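Local coordinates for protein extracellular ligand-binding receptor (Desulfohalobium retbaense DSM 5692, PDB 5ERE) that binds 2-oxo-4-methylpentanoic acid (ketoleucine) in its periplasmic-binding-protein domain and probably serves as a solute sensor, with cytosine and calcium bound at other sites, at residues G256-D261 and G291-V296. Residues are numbered along the deposited sequence; the frame is centred on the assembly and turned at random.
Sequences GVEAYD and GALGKV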
loop_
_atom_site.group_PDB
_atom_site.type_symbol
_atom_site.label_atom_id
_atom_site.label_comp_id
_atom_site.label_asym_id
_atom_site.label_seq_id
_atom_site.Cartn_x
_atom_site.Cartn_y
_atom_site.Cartn_z
ATOM N N GLY A 256 -9.129 18.656 -8.313
ATOM C CA GLY A 256 -9.870 19.678 -7.588
ATOM C C GLY A 256 -9.758 19.518 -6.078
ATOM O O GLY A 256 -9.472 20.480 -5.361
ATOM N N VAL A 257 -9.995 18.306 -5.593
ATOM C CA VAL A 257 -9.978 18.020 -4.157
ATOM C C VAL A 257 -8.601 18.351 -3.582
ATOM O O VAL A 257 -8.475 19.015 -2.537
ATOM C CB VAL A 257 -10.325 16.529 -3.877
ATOM C CG1 VAL A 257 -10.057 16.143 -2.396
ATOM C CG2 VAL A 257 -11.747 16.230 -4.276
ATOM N N GLU A 258 -7.573 17.888 -4.271
ATOM C CA GLU A 258 -6.207 18.158 -3.890
ATOM C C GLU A 258 -5.875 19.648 -3.881
ATOM O O GLU A 258 -5.150 20.134 -3.009
ATOM C CB GLU A 258 -5.226 17.445 -4.857
ATOM C CG GLU A 258 -3.763 17.671 -4.508
ATOM C CD GLU A 258 -2.790 17.071 -5.559
ATOM O OE1 GLU A 258 -2.985 17.333 -6.780
ATOM O OE2 GLU A 258 -1.841 16.361 -5.140
ATOM N N ALA A 259 -6.323 20.340 -4.913
ATOM C CA ALA A 259 -6.008 21.732 -5.070
ATOM C C ALA A 259 -6.754 22.545 -3.984
ATOM O O ALA A 259 -6.196 23.496 -3.452
ATOM C CB ALA A 259 -6.363 22.213 -6.438
ATOM N N TYR A 260 -7.964 22.126 -3.621
ATOM C CA TYR A 260 -8.690 22.755 -2.543
ATOM C C TYR A 260 -7.930 22.621 -1.208
ATOM O O TYR A 260 -7.837 23.594 -0.447
ATOM C CB TYR A 260 -10.118 22.156 -2.400
ATOM C CG TYR A 260 -10.888 22.722 -1.242
ATOM C CD1 TYR A 260 -11.613 23.897 -1.384
ATOM C CD2 TYR A 260 -10.888 22.090 0.007
ATOM C CE1 TYR A 260 -12.330 24.451 -0.299
ATOM C CE2 TYR A 260 -11.599 22.634 1.092
ATOM C CZ TYR A 260 -12.316 23.804 0.926
ATOM O OH TYR A 260 -13.034 24.334 1.980
ATOM N N ASP A 261 -7.408 21.435 -0.890
ATOM C CA ASP A 261 -6.647 21.294 0.361
ATOM C C ASP A 261 -5.332 22.072 0.354
ATOM O O ASP A 261 -4.886 22.573 1.411
ATOM C CB ASP A 261 -6.345 19.840 0.697
ATOM C CG ASP A 261 -7.535 19.106 1.277
ATOM O OD1 ASP A 261 -8.620 19.718 1.400
ATOM O OD2 ASP A 261 -7.377 17.904 1.605
ATOM N N GLY A 291 -8.861 17.248 5.746
ATOM C CA GLY A 291 -9.440 18.141 4.769
ATOM C C GLY A 291 -10.174 17.314 3.729
ATOM O O GLY A 291 -10.586 16.194 3.993
ATOM N N ALA A 292 -10.327 17.875 2.545
ATOM C CA ALA A 292 -11.149 17.250 1.536
ATOM C C ALA A 292 -10.551 15.934 1.069
ATOM O O ALA A 292 -11.310 15.001 0.705
ATOM C CB ALA A 292 -11.365 18.195 0.362
ATOM N N LEU A 293 -9.214 15.817 1.127
ATOM C CA LEU A 293 -8.530 14.567 0.752
ATOM C C LEU A 293 -8.546 13.559 1.871
ATOM O O LEU A 293 -7.918 12.519 1.769
ATOM C CB LEU A 293 -7.065 14.808 0.409
ATOM C CG LEU A 293 -6.642 15.468 -0.880
ATOM C CD1 LEU A 293 -5.134 15.923 -0.735
ATOM C CD2 LEU A 293 -6.795 14.432 -1.991
ATOM N N GLY A 294 -9.169 13.917 2.986
ATOM C CA GLY A 294 -9.156 13.045 4.142
ATOM C C GLY A 294 -7.980 13.412 5.031
ATOM O O GLY A 294 -7.522 14.542 5.013
ATOM N N LYS A 295 -7.516 12.447 5.812
ATOM C CA LYS A 295 -6.362 12.628 6.677
ATOM C C LYS A 295 -5.089 12.482 5.854
ATOM O O LYS A 295 -4.827 11.411 5.291
ATOM C CB LYS A 295 -6.393 11.619 7.816
ATOM C CG LYS A 295 -5.248 11.793 8.800
ATOM C CD LYS A 295 -5.356 10.808 9.950
ATOM C CE LYS A 295 -4.089 10.799 10.756
ATOM N NZ LYS A 295 -3.987 9.514 11.470
ATOM N N VAL A 296 -4.339 13.583 5.766
ATOM C CA VAL A 296 -3.105 13.674 4.999
ATOM C C VAL A 296 -1.936 13.861 5.954
ATOM O O VAL A 296 -1.976 14.752 6.786
ATOM C CB VAL A 296 -3.124 14.864 3.983
ATOM C CG1 VAL A 296 -1.706 14.981 3.278
ATOM C CG2 VAL A 296 -4.274 14.712 2.959
#
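V257 and D261, one turn apart on helix 254-271, face A292 and G291 with CA atoms 5.9 Å (V257 to A292) and 6.1 Å (D261 to G291) apart. The partner is a type I beta turn, G291 to G294, closed by reciprocal backbone bonds between G291 and G294; it links strands 288-291 and 296-298 in the periplasmic-binding-protein fold of the leucine-binding family.

The polar part is a two-pronged grip by one carboxylate on successive backbone amides. A292 N donates to D261 OD1 on its syn lone pair, over 2.8 Å and at an N-H...O angle of 150°. The neighbouring bond, 2.8 Å from L293 N to D261 OD2, is straighter at 164° and arrives from the syn side but 33° out of the carboxylate plane. Because A292 and L293 are the two central residues of the turn, the carboxylate binds N-H groups not used by the G291–G294 bonds that close the turn; using both oxygens also restricts rotation of the group.

One turn back along the helix from D261, the contact is apolar. The V257 methyl CG1, trans to the residue's own N, reaches the turn, where it lies 3.5 Å from A292 C and 3.7 Å from L293 CD2. The other branch of L293 reaches the helix backbone, CD1 standing 4.0 Å from E258 CA. M241 of helix 239-248 touches both V257 and A292, while L293 also packs on Y306 of strand 304-314, a strand of the turn's own sheet. The E258 carboxylate instead bonds T109 and G93 N, G93 being a ketoleucine-pocket residue, which ties this helix to that pocket's wall. On the Y260 side, A292 CB approaches the ring obliquely, 3.9 Å from Y260 CD2.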